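Side-chain contacts in RagB/SusD domain protein (Flavobacterium johnsoniae, PDB 5J90), which binds chitin as a SusD homologue, encoded in a polysaccharide utilization locus that enables Flavobacterium johnsoniae to convert this recalcitrant polymer: residues A[54-59]-A[84-89]; A[72-75]-A[79-82]; A[393-398]-A[449-454]; A[457-460]-A[464-467]. All blocks are in the same frame, centred on the assembly; numbering follows the deposited sequence.

Interaction 1 (A[54-59]-A[84-89])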
loop_
_atom_site.group_PDB
_atom_site.type_symbol
_atom_site.label_atom_id
_atom_site.label_comp_id
_atom_site.label_asym_id
_atom_site.label_seq_id
_atom_site.Cartn_x
_atom_site.Cartn_y
_atom_site.Cartn_z
ATOM N N GLY A 54 -20.436 -15.228 -8.576
ATOM C CA GLY A 54 -20.283 -16.661 -8.385
ATOM C C GLY A 54 -18.930 -17.238 -8.753
ATOM O O GLY A 54 -18.477 -18.223 -8.158
ATOM N N LEU A 55 -18.284 -16.625 -9.741
ATOM C CA LEU A 55 -17.002 -17.115 -10.245
ATOM C C LEU A 55 -15.844 -16.177 -9.883
ATOM O O LEU A 55 -14.746 -16.268 -10.446
ATOM C CB LEU A 55 -17.076 -17.344 -11.762
ATOM C CG LEU A 55 -17.959 -18.532 -12.163
ATOM C CD1 LEU A 55 -18.216 -18.554 -13.660
ATOM C CD2 LEU A 55 -17.293 -19.822 -11.728
ATOM N N ASN A 56 -16.086 -15.299 -8.912
ATOM C CA ASN A 56 -14.999 -14.495 -8.352
ATOM C C ASN A 56 -14.977 -14.611 -6.826
ATOM O O ASN A 56 -14.500 -15.610 -6.303
ATOM C CB ASN A 56 -14.939 -13.049 -8.920
ATOM C CG ASN A 56 -16.259 -12.290 -8.812
ATOM O OD1 ASN A 56 -16.591 -11.750 -7.762
ATOM N ND2 ASN A 56 -16.984 -12.186 -9.927
ATOM N N SER A 57 -15.528 -13.637 -6.115
ATOM C CA SER A 57 -15.403 -13.642 -4.666
ATOM C C SER A 57 -16.071 -14.825 -3.942
ATOM O O SER A 57 -15.617 -15.218 -2.864
ATOM C CB SER A 57 -15.857 -12.313 -4.080
ATOM O OG SER A 57 -17.198 -12.023 -4.412
ATOM N N ASP A 58 -17.123 -15.418 -4.520
ATOM C CA ASP A 58 -17.719 -16.601 -3.876
ATOM C C ASP A 58 -16.711 -17.739 -3.765
ATOM O O ASP A 58 -16.822 -18.592 -2.884
ATOM C CB ASP A 58 -18.945 -17.107 -4.643
ATOM C CG ASP A 58 -20.204 -16.306 -4.349
ATOM O OD1 ASP A 58 -20.202 -15.465 -3.417
ATOM O OD2 ASP A 58 -21.209 -16.519 -5.069
ATOM N N ILE A 59 -15.728 -17.741 -4.661
ATOM C CA ILE A 59 -14.695 -18.769 -4.681
ATOM C C ILE A 59 -13.412 -18.296 -3.980
ATOM O O ILE A 59 -12.857 -19.012 -3.153
ATOM C CB ILE A 59 -14.422 -19.232 -6.126
ATOM C CG1 ILE A 59 -15.694 -19.879 -6.701
ATOM C CG2 ILE A 59 -13.237 -20.183 -6.166
ATOM C CD1 ILE A 59 -15.551 -20.374 -8.128
ATOM N N ASN A 84 -13.957 -11.332 -20.021
ATOM C CA ASN A 84 -15.297 -11.632 -20.510
ATOM C C ASN A 84 -16.252 -12.034 -19.382
ATOM O O ASN A 84 -17.466 -11.898 -19.507
ATOM C CB ASN A 84 -15.262 -12.700 -21.615
ATOM C CG ASN A 84 -14.447 -13.921 -21.230
ATOM O OD1 ASN A 84 -13.283 -13.810 -20.841
ATOM N ND2 ASN A 84 -15.050 -15.102 -21.356
ATOM N N TRP A 85 -15.698 -12.505 -18.269
ATOM C CA TRP A 85 -16.504 -12.786 -17.077
ATOM C C TRP A 85 -16.681 -11.537 -16.218
ATOM O O TRP A 85 -17.790 -11.181 -15.820
ATOM C CB TRP A 85 -15.829 -13.852 -16.216
ATOM C CG TRP A 85 -15.833 -15.247 -16.778
ATOM C CD1 TRP A 85 -16.256 -15.652 -18.018
ATOM C CD2 TRP A 85 -15.386 -16.424 -16.099
ATOM N NE1 TRP A 85 -16.101 -17.020 -18.140
ATOM C CE2 TRP A 85 -15.570 -17.515 -16.977
ATOM C CE3 TRP A 85 -14.853 -16.665 -14.827
ATOM C CZ2 TRP A 85 -15.234 -18.821 -16.622
ATOM C CZ3 TRP A 85 -14.522 -17.960 -14.476
ATOM C CH2 TRP A 85 -14.715 -19.027 -15.371
ATOM N N ASN A 86 -15.565 -10.872 -15.942
ATOM C CA ASN A 86 -15.531 -9.866 -14.885
ATOM C C ASN A 86 -16.152 -8.531 -15.269
ATOM O O ASN A 86 -16.532 -7.739 -14.406
ATOM C CB ASN A 86 -14.101 -9.705 -14.366
ATOM C CG ASN A 86 -13.559 -10.993 -13.780
ATOM O OD1 ASN A 86 -14.306 -11.765 -13.173
ATOM N ND2 ASN A 86 -12.270 -11.244 -13.970
ATOM N N GLY A 87 -16.283 -8.279 -16.568
ATOM C CA GLY A 87 -16.963 -7.084 -17.028
ATOM C C GLY A 87 -18.397 -6.985 -16.538
ATOM O O GLY A 87 -18.913 -5.888 -16.350
ATOM N N PHE A 88 -19.036 -8.127 -16.311
ATOM C CA PHE A 88 -20.412 -8.142 -15.817
ATOM C C PHE A 88 -20.583 -7.414 -14.486
ATOM O O PHE A 88 -21.625 -6.804 -14.237
ATOM C CB PHE A 88 -20.925 -9.581 -15.693
ATOM C CG PHE A 88 -21.368 -10.177 -16.998
ATOM C CD1 PHE A 88 -20.455 -10.774 -17.852
ATOM C CD2 PHE A 88 -22.701 -10.121 -17.374
ATOM C CE1 PHE A 88 -20.873 -11.317 -19.072
ATOM C CE2 PHE A 88 -23.126 -10.662 -18.586
ATOM C CZ PHE A 88 -22.209 -11.262 -19.433
ATOM N N ILE A 89 -19.560 -7.474 -13.632
ATOM C CA ILE A 89 -19.629 -6.825 -12.324
ATOM C C ILE A 89 -19.852 -5.329 -12.504
ATOM O O ILE A 89 -20.759 -4.732 -11.918
ATOM C CB ILE A 89 -18.319 -7.033 -11.534
ATOM C CG1 ILE A 89 -17.952 -8.517 -11.436
ATOM C CG2 ILE A 89 -18.428 -6.384 -10.158
ATOM C CD1 ILE A 89 -16.527 -8.754 -10.948
HETATM O O HOH W 1 -16.481 -13.404 -12.539
#

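Interaction 2 (A[72-75]-A[79-82])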
loop_
_atom_site.group_PDB
_atom_site.type_symbol
_atom_site.label_atom_id
_atom_site.label_comp_id
_atom_site.label_asym_id
_atom_site.label_seq_id
_atom_site.Cartn_x
_atom_site.Cartn_y
_atom_site.Cartn_z
ATOM N N SER A 72 -10.759 -24.581 -20.318
ATOM C CA SER A 72 -9.616 -25.475 -20.129
ATOM C C SER A 72 -8.938 -25.339 -18.766
ATOM O O SER A 72 -7.776 -25.704 -18.605
ATOM C CB SER A 72 -8.580 -25.275 -21.244
ATOM O OG SER A 72 -9.174 -25.465 -22.519
ATOM N N GLY A 73 -9.667 -24.818 -17.783
ATOM C CA GLY A 73 -9.138 -24.691 -16.433
ATOM C C GLY A 73 -8.268 -23.463 -16.210
ATOM O O GLY A 73 -7.622 -23.332 -15.164
ATOM N N VAL A 74 -8.243 -22.579 -17.200
ATOM C CA VAL A 74 -7.484 -21.339 -17.126
ATOM C C VAL A 74 -8.497 -20.215 -16.957
ATOM O O VAL A 74 -9.101 -19.746 -17.913
ATOM C CB VAL A 74 -6.628 -21.149 -18.406
ATOM C CG1 VAL A 74 -5.869 -19.830 -18.383
ATOM C CG2 VAL A 74 -5.668 -22.327 -18.568
ATOM N N ASN A 75 -8.714 -19.799 -15.715
ATOM C CA ASN A 75 -9.846 -18.925 -15.438
ATOM C C ASN A 75 -9.662 -18.239 -14.088
ATOM O O ASN A 75 -8.590 -18.345 -13.489
ATOM C CB ASN A 75 -11.163 -19.724 -15.512
ATOM C CG ASN A 75 -11.215 -20.872 -14.520
ATOM O OD1 ASN A 75 -10.977 -20.685 -13.325
ATOM N ND2 ASN A 75 -11.527 -22.078 -15.006
ATOM N N TYR A 79 -6.447 -17.960 -11.257
ATOM C CA TYR A 79 -5.826 -16.635 -11.251
ATOM C C TYR A 79 -5.463 -16.109 -12.640
ATOM O O TYR A 79 -4.614 -15.223 -12.776
ATOM C CB TYR A 79 -4.618 -16.580 -10.310
ATOM C CG TYR A 79 -4.932 -16.874 -8.849
ATOM C CD1 TYR A 79 -6.243 -16.959 -8.388
ATOM C CD2 TYR A 79 -3.905 -17.056 -7.927
ATOM C CE1 TYR A 79 -6.521 -17.222 -7.040
ATOM C CE2 TYR A 79 -4.172 -17.310 -6.586
ATOM C CZ TYR A 79 -5.478 -17.391 -6.147
ATOM O OH TYR A 79 -5.750 -17.652 -4.823
ATOM N N ALA A 80 -6.118 -16.650 -13.664
ATOM C CA ALA A 80 -6.124 -16.041 -14.987
ATOM C C ALA A 80 -7.431 -15.264 -15.091
ATOM O O ALA A 80 -8.471 -15.814 -15.457
ATOM C CB ALA A 80 -6.022 -17.116 -16.092
ATOM N N LEU A 81 -7.390 -13.985 -14.736
ATOM C CA LEU A 81 -8.631 -13.219 -14.676
ATOM C C LEU A 81 -9.225 -13.080 -16.067
ATOM O O LEU A 81 -8.524 -12.700 -17.014
ATOM C CB LEU A 81 -8.406 -11.844 -14.036
ATOM C CG LEU A 81 -7.877 -11.845 -12.596
ATOM C CD1 LEU A 81 -7.885 -10.433 -12.030
ATOM C CD2 LEU A 81 -8.698 -12.776 -11.716
ATOM N N LEU A 82 -10.509 -13.397 -16.192
ATOM C CA LEU A 82 -11.167 -13.420 -17.500
ATOM C C LEU A 82 -12.024 -12.179 -17.705
ATOM O O LEU A 82 -13.055 -12.005 -17.049
ATOM C CB LEU A 82 -11.999 -14.697 -17.673
ATOM C CG LEU A 82 -11.215 -16.013 -17.592
ATOM C CD1 LEU A 82 -12.130 -17.204 -17.869
ATOM C CD2 LEU A 82 -10.016 -16.032 -18.547
#

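Interaction 3 (A[393-398]-A[449-454])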
loop_
_atom_site.group_PDB
_atom_site.type_symbol
_atom_site.label_atom_id
_atom_site.label_comp_id
_atom_site.label_asym_id
_atom_site.label_seq_id
_atom_site.Cartn_x
_atom_site.Cartn_y
_atom_site.Cartn_z
ATOM N N PRO A 393 -5.660 -37.481 -4.601
ATOM C CA PRO A 393 -4.916 -37.097 -3.396
ATOM C C PRO A 393 -3.939 -35.941 -3.614
ATOM O O PRO A 393 -3.505 -35.340 -2.631
ATOM C CB PRO A 393 -4.172 -38.385 -3.007
ATOM C CG PRO A 393 -4.167 -39.227 -4.246
ATOM C CD PRO A 393 -5.434 -38.893 -4.967
ATOM N N GLU A 394 -3.609 -35.632 -4.865
ATOM C CA GLU A 394 -2.760 -34.481 -5.143
ATOM C C GLU A 394 -3.422 -33.188 -4.667
ATOM O O GLU A 394 -2.755 -32.169 -4.515
ATOM C CB GLU A 394 -2.406 -34.390 -6.635
ATOM C CG GLU A 394 -3.588 -34.155 -7.576
ATOM C CD GLU A 394 -4.163 -35.440 -8.156
ATOM O OE1 GLU A 394 -4.130 -36.485 -7.466
ATOM O OE2 GLU A 394 -4.647 -35.404 -9.309
ATOM N N ASN A 395 -4.729 -33.244 -4.415
ATOM C CA ASN A 395 -5.471 -32.074 -3.944
ATOM C C ASN A 395 -5.607 -32.002 -2.427
ATOM O O ASN A 395 -6.248 -31.089 -1.905
ATOM C CB ASN A 395 -6.855 -32.030 -4.591
ATOM C CG ASN A 395 -6.785 -31.863 -6.094
ATOM O OD1 ASN A 395 -5.845 -31.263 -6.620
ATOM N ND2 ASN A 395 -7.787 -32.384 -6.795
ATOM N N ASN A 396 -5.010 -32.964 -1.724
ATOM C CA ASN A 396 -5.102 -33.026 -0.265
ATOM C C ASN A 396 -4.335 -31.903 0.421
ATOM O O ASN A 396 -3.416 -31.319 -0.158
ATOM C CB ASN A 396 -4.561 -34.361 0.261
ATOM C CG ASN A 396 -5.422 -35.544 -0.126
ATOM O OD1 ASN A 396 -6.411 -35.406 -0.845
ATOM N ND2 ASN A 396 -5.034 -36.727 0.340
ATOM N N SER A 397 -4.708 -31.613 1.665
ATOM C CA SER A 397 -3.931 -30.684 2.476
ATOM C C SER A 397 -4.107 -30.897 3.971
ATOM O O SER A 397 -5.203 -31.211 4.434
ATOM C CB SER A 397 -4.310 -29.239 2.147
ATOM O OG SER A 397 -3.495 -28.336 2.879
ATOM N N ASP A 398 -3.028 -30.694 4.724
ATOM C CA ASP A 398 -3.127 -30.530 6.169
ATOM C C ASP A 398 -3.947 -29.270 6.428
ATOM O O ASP A 398 -3.973 -28.359 5.596
ATOM C CB ASP A 398 -1.742 -30.343 6.799
ATOM C CG ASP A 398 -0.861 -31.571 6.676
ATOM O OD1 ASP A 398 -1.402 -32.688 6.545
ATOM O OD2 ASP A 398 0.379 -31.413 6.727
ATOM N N PRO A 449 -4.013 -22.564 -0.256
ATOM C CA PRO A 449 -3.505 -21.905 -1.466
ATOM C C PRO A 449 -3.855 -22.683 -2.735
ATOM O O PRO A 449 -4.022 -23.906 -2.697
ATOM C CB PRO A 449 -1.988 -21.894 -1.249
ATOM C CG PRO A 449 -1.732 -23.025 -0.289
ATOM C CD PRO A 449 -2.925 -23.002 0.635
ATOM N N VAL A 450 -3.973 -21.992 -3.860
ATOM C CA VAL A 450 -4.225 -22.684 -5.122
ATOM C C VAL A 450 -3.033 -23.569 -5.482
ATOM O O VAL A 450 -1.908 -23.320 -5.047
ATOM C CB VAL A 450 -4.544 -21.714 -6.294
ATOM C CG1 VAL A 450 -5.806 -20.910 -5.995
ATOM C CG2 VAL A 450 -3.353 -20.796 -6.607
ATOM N N LEU A 451 -3.296 -24.611 -6.267
ATOM C CA LEU A 451 -2.253 -25.516 -6.745
ATOM C C LEU A 451 -1.832 -25.164 -8.162
ATOM O O LEU A 451 -0.744 -25.539 -8.601
ATOM C CB LEU A 451 -2.743 -26.964 -6.700
ATOM C CG LEU A 451 -3.020 -27.469 -5.288
ATOM C CD1 LEU A 451 -3.609 -28.879 -5.321
ATOM C CD2 LEU A 451 -1.752 -27.427 -4.455
ATOM N N LYS A 452 -2.704 -24.455 -8.878
ATOM C CA LYS A 452 -2.420 -23.995 -10.233
ATOM C C LYS A 452 -2.608 -22.482 -10.302
ATOM O O LYS A 452 -3.662 -21.956 -9.926
ATOM C CB LYS A 452 -3.346 -24.679 -11.247
ATOM C CG LYS A 452 -3.187 -26.199 -11.353
ATOM C CD LYS A 452 -1.790 -26.569 -11.836
ATOM C CE LYS A 452 -1.671 -28.051 -12.160
ATOM N NZ LYS A 452 -0.344 -28.369 -12.769
ATOM N N ASN A 453 -1.587 -21.791 -10.794
ATOM C CA ASN A 453 -1.586 -20.335 -10.880
ATOM C C ASN A 453 -1.153 -19.932 -12.285
ATOM O O ASN A 453 0.036 -19.982 -12.611
ATOM C CB ASN A 453 -0.635 -19.766 -9.818
ATOM C CG ASN A 453 -0.612 -18.238 -9.778
ATOM O OD1 ASN A 453 -0.933 -17.559 -10.759
ATOM N ND2 ASN A 453 -0.191 -17.697 -8.642
ATOM N N TYR A 454 -2.118 -19.538 -13.112
ATOM C CA TYR A 454 -1.870 -19.203 -14.510
ATOM C C TYR A 454 -1.851 -17.692 -14.753
ATOM O O TYR A 454 -2.180 -17.223 -15.845
ATOM C CB TYR A 454 -2.924 -19.867 -15.404
ATOM C CG TYR A 454 -2.868 -21.380 -15.397
ATOM C CD1 TYR A 454 -1.674 -22.048 -15.640
ATOM C CD2 TYR A 454 -3.998 -22.139 -15.129
ATOM C CE1 TYR A 454 -1.609 -23.430 -15.632
ATOM C CE2 TYR A 454 -3.945 -23.525 -15.121
ATOM C CZ TYR A 454 -2.747 -24.161 -15.367
ATOM O OH TYR A 454 -2.684 -25.539 -15.358
#

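Interaction 4 (A[457-460]-A[464-467])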
loop_
_atom_site.group_PDB
_atom_site.type_symbol
_atom_site.label_atom_id
_atom_site.label_comp_id
_atom_site.label_asym_id
_atom_site.label_seq_id
_atom_site.Cartn_x
_atom_site.Cartn_y
_atom_site.Cartn_z
ATOM N N GLY A 457 2.644 -14.534 -13.214
ATOM C CA GLY A 457 3.423 -13.783 -12.247
ATOM C C GLY A 457 2.730 -12.551 -11.682
ATOM O O GLY A 457 3.219 -11.952 -10.726
ATOM N N ALA A 458 1.599 -12.170 -12.266
ATOM C CA ALA A 458 0.894 -10.960 -11.837
ATOM C C ALA A 458 0.212 -11.143 -10.483
ATOM O O ALA A 458 0.030 -10.176 -9.742
ATOM C CB ALA A 458 -0.133 -10.564 -12.872
ATOM N N ILE A 459 -0.177 -12.379 -10.173
ATOM C CA ILE A 459 -0.900 -12.683 -8.944
ATOM C C ILE A 459 -0.155 -13.777 -8.202
ATOM O O ILE A 459 0.164 -14.817 -8.787
ATOM C CB ILE A 459 -2.348 -13.136 -9.238
ATOM C CG1 ILE A 459 -3.090 -12.036 -10.007
ATOM C CG2 ILE A 459 -3.081 -13.499 -7.939
ATOM C CD1 ILE A 459 -4.486 -12.422 -10.456
ATOM N N THR A 460 0.144 -13.544 -6.931
ATOM C CA THR A 460 0.888 -14.529 -6.147
ATOM C C THR A 460 -0.032 -15.634 -5.637
ATOM O O THR A 460 -1.212 -15.417 -5.356
ATOM C CB THR A 460 1.625 -13.914 -4.917
ATOM O OG1 THR A 460 0.681 -13.534 -3.910
ATOM C CG2 THR A 460 2.493 -12.706 -5.309
ATOM N N GLY A 464 -2.919 -14.360 -3.318
ATOM C CA GLY A 464 -4.091 -14.501 -4.162
ATOM C C GLY A 464 -4.544 -13.213 -4.818
ATOM O O GLY A 464 -3.789 -12.238 -4.938
ATOM N N VAL A 465 -5.796 -13.211 -5.259
ATOM C CA VAL A 465 -6.326 -12.088 -6.020
ATOM C C VAL A 465 -6.615 -10.915 -5.096
ATOM O O VAL A 465 -7.386 -11.037 -4.132
ATOM C CB VAL A 465 -7.612 -12.484 -6.776
ATOM C CG1 VAL A 465 -8.091 -11.317 -7.617
ATOM C CG2 VAL A 465 -7.377 -13.732 -7.637
ATOM N N ARG A 466 -5.982 -9.779 -5.377
ATOM C CA ARG A 466 -6.160 -8.591 -4.538
ATOM C C ARG A 466 -7.200 -7.632 -5.122
ATOM O O ARG A 466 -7.763 -6.808 -4.402
ATOM C CB ARG A 466 -4.829 -7.867 -4.283
ATOM C CG ARG A 466 -3.702 -8.777 -3.798
ATOM C CD ARG A 466 -4.064 -9.676 -2.618
ATOM N NE ARG A 466 -4.232 -8.934 -1.366
ATOM C CZ ARG A 466 -4.274 -9.498 -0.160
ATOM N NH1 ARG A 466 -4.137 -10.812 -0.012
ATOM N NH2 ARG A 466 -4.428 -8.748 0.918
ATOM N N ARG A 467 -7.447 -7.726 -6.431
ATOM C CA ARG A 467 -8.439 -6.877 -7.093
ATOM C C ARG A 467 -8.733 -7.446 -8.464
ATOM O O ARG A 467 -8.047 -8.362 -8.920
ATOM C CB ARG A 467 -7.926 -5.434 -7.253
ATOM C CG ARG A 467 -6.750 -5.324 -8.232
ATOM C CD ARG A 467 -6.276 -3.889 -8.388
ATOM N NE ARG A 467 -7.188 -3.054 -9.181
ATOM C CZ ARG A 467 -7.118 -2.912 -10.502
ATOM N NH1 ARG A 467 -6.224 -3.593 -11.218
ATOM N NH2 ARG A 467 -7.950 -2.076 -11.107
HETATM O O HOH W 2 -1.075 -11.739 -5.027
#

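Interaction 1 (A[54-59]-A[84-89])
In the helix-rich SusD fold, the short break between helices 46-54 and 57-60 packs through Leu55 and Asn56 on Trp85, Asn86 and Ile89 in the first turns of helix 83-108. The apolar half is a CH-pi contact. Leu55 CD1 sits over one face of the indole, 3.9 Å from the centroid of the Trp85 six-membered ring and 12° off the ring normal. Leu55 CB lies 3.8 Å from Trp85 CZ3, nearer the CE3-CZ3 edge of that ring.

The polar half runs through Asn56, the residue just before helix 57-60. With CG between its backbone N and carbonyl carbon (chi1 53°), OD1 turns back to accept from Ser57 N at 2.7 Å, the donor lying above the carbonyl plane, and ND2 faces across the contact. ND2 bonds Gln52 O and a water, which together fix the rotation of the amide, while Ile89 CD1 packs against it, nearest to Asn56 ND2 at 3.6 Å. Asn86 OD1, which takes the water's proton, is held by Asn76 ND2 too, and the same Asn76 ND2 binds Leu55 O. The water itself accepts from Asn56 ND2 at 2.9 Å and donates to Asn86 OD1 at 2.8 Å.

Interaction 2 (A[72-75]-A[79-82])
Asn75 O takes the backbone N-H of Ala80 at 3.0 Å, closing a pi-turn in which the carbonyl of one residue binds the amide five positions on. The bond is bent, with an N-H...O angle of 143°, and the donor stands well above the carbonyl plane. Tyr79 N also comes close to Asn75 O, but its angle is too poor for a bond. Tyr79 itself has a left-handed backbone (phi 68°), which brings the chain round to present Ala80 N.

Around this single bond the meeting is apolar. Val74 places CG1 anti to its backbone N (chi1 178°), and the methyl meets Ala80 CB at 3.6 Å. Leu82 arrives from the far end of the turn and forks: its CD1 presses on Asn75 CB at 3.6 Å, while its CD2 reaches Val74 O at 3.9 Å.

Asn75 thus touches Leu82 with CB and backbone only. Its amide is directed elsewhere, OD1 bonding Thr77 OG1 and ND2 bonding Phe70 O. Thr78 OG1 adds a further tie inside the turn, bonding both Gly73 O and Asn75 N. The whole lies in the loop that leads from strand 64-65 to helix 83-108, and Leu82 is the residue just before that helix.

The chemistry implies a turn shaped mainly from within: one bent backbone bond and the polar groups of residues 75 to 78 set its path, and methyl groups of Val74, Ala80 and Leu82 fill in between its two arms.

Interaction 3 (A[393-398]-A[449-454])
Leu451 makes the close part of this contact with one methyl group. Its CD1 lies 3.5 Å from Glu394 O and 3.5 Å from Asn395 OD1, wedged against two oxygens of the other loop, one from the backbone and one from a side-chain amide. The approach is van der Waals packing of a methyl on oxygen. With CG beside the backbone N (chi1 -65°) and the chain then extended, Leu451 reaches outward far enough to bring CD1 there. The Asn395 amide is oriented by its other end, where ND2 bonds Asp389 OD2, leaving OD1 on the leucine side.

Both segments are loops of the SusD fold: residues 393-398 precede helix 413-428 and begin with a 3-10 turn, closed by Asn396 N on Pro393 O at 3.0 Å, while residues 449-454 follow helix 432-442. Arg301 links them from a third loop, bonding Asn395 O through NH1 and Pro449 O through NH2. Gly303, two residues on, makes backbone bonds to Leu451 and Lys452.

Outside this small patch the fit is slack. The Glu394 side chain, bent back at its second torsion, stays 5.7 Å or more from the 449-454 segment and is exposed to solvent, as is much of Leu451.

Interaction 4 (A[457-460]-A[464-467])
Ile459 sets CG2 anti to its backbone N and CG1 beside it (chi1 -59°). This sends one branch onto the Gly464 backbone and the other toward Val465. CG2 presses on the backbone, 3.3 Å from Gly464 O, a tight methyl-to-carbonyl approach. CG1, extended at the next torsion, carries CD1 towards Val465, where it meets CG2 of that valine at 4.2 Å.

Thr460 places OG1 between its N and its carbonyl carbon (chi1 71°), facing back into the turn. From there OG1 bonds Phe463 N, while Thr460 O accepts from Gly464 N at 2.9 Å. These two bonds make an ST motif. The second is bent, 135° at the hydrogen, with the donor above the carbonyl plane. Gly464 follows with a positive phi, a conformation that favours glycine.

A water bridges the two arms. It accepts from Thr460 N at 2.9 Å, donates to Gly464 O at 2.8 Å, and is hydrogen-bonded to Thr460 OG1 at 2.7 Å. Gly464 O is therefore approached by both a methyl and a water proton.

Thr460 also packs on Gly491 of the second subunit, which brings this turn against that subunit. Within its own chain, the turn belongs to the loop from helix 432-442 to helix 472-477, and the first of these helices grips it directly: Trp436 NE1 bonds Val465 O, and Arg440 NH1 bonds Arg466 O.

How the interactions relate
Tyr79 ties most of this together. Its ring leaves interaction 2 and enters interaction 4, with CD1 3.5 Å from Val465 CG2, and its OH lies 3.5 Å from Val450 CG1 of interaction 3. Interaction 2 is nested in the loop that interaction 1 closes, and the two touch where Trp85 CH2 meets Asn75 CB at 3.6 Å. Interactions 3 and 4 join through a probable hydrogen bond of Asn453 ND2 to Ile459 O, 2.9 Å long. Interaction 1 touches neither of them, its nearest atoms being about 7 Å from each. Whether any of the four takes part in chitin binding is not established.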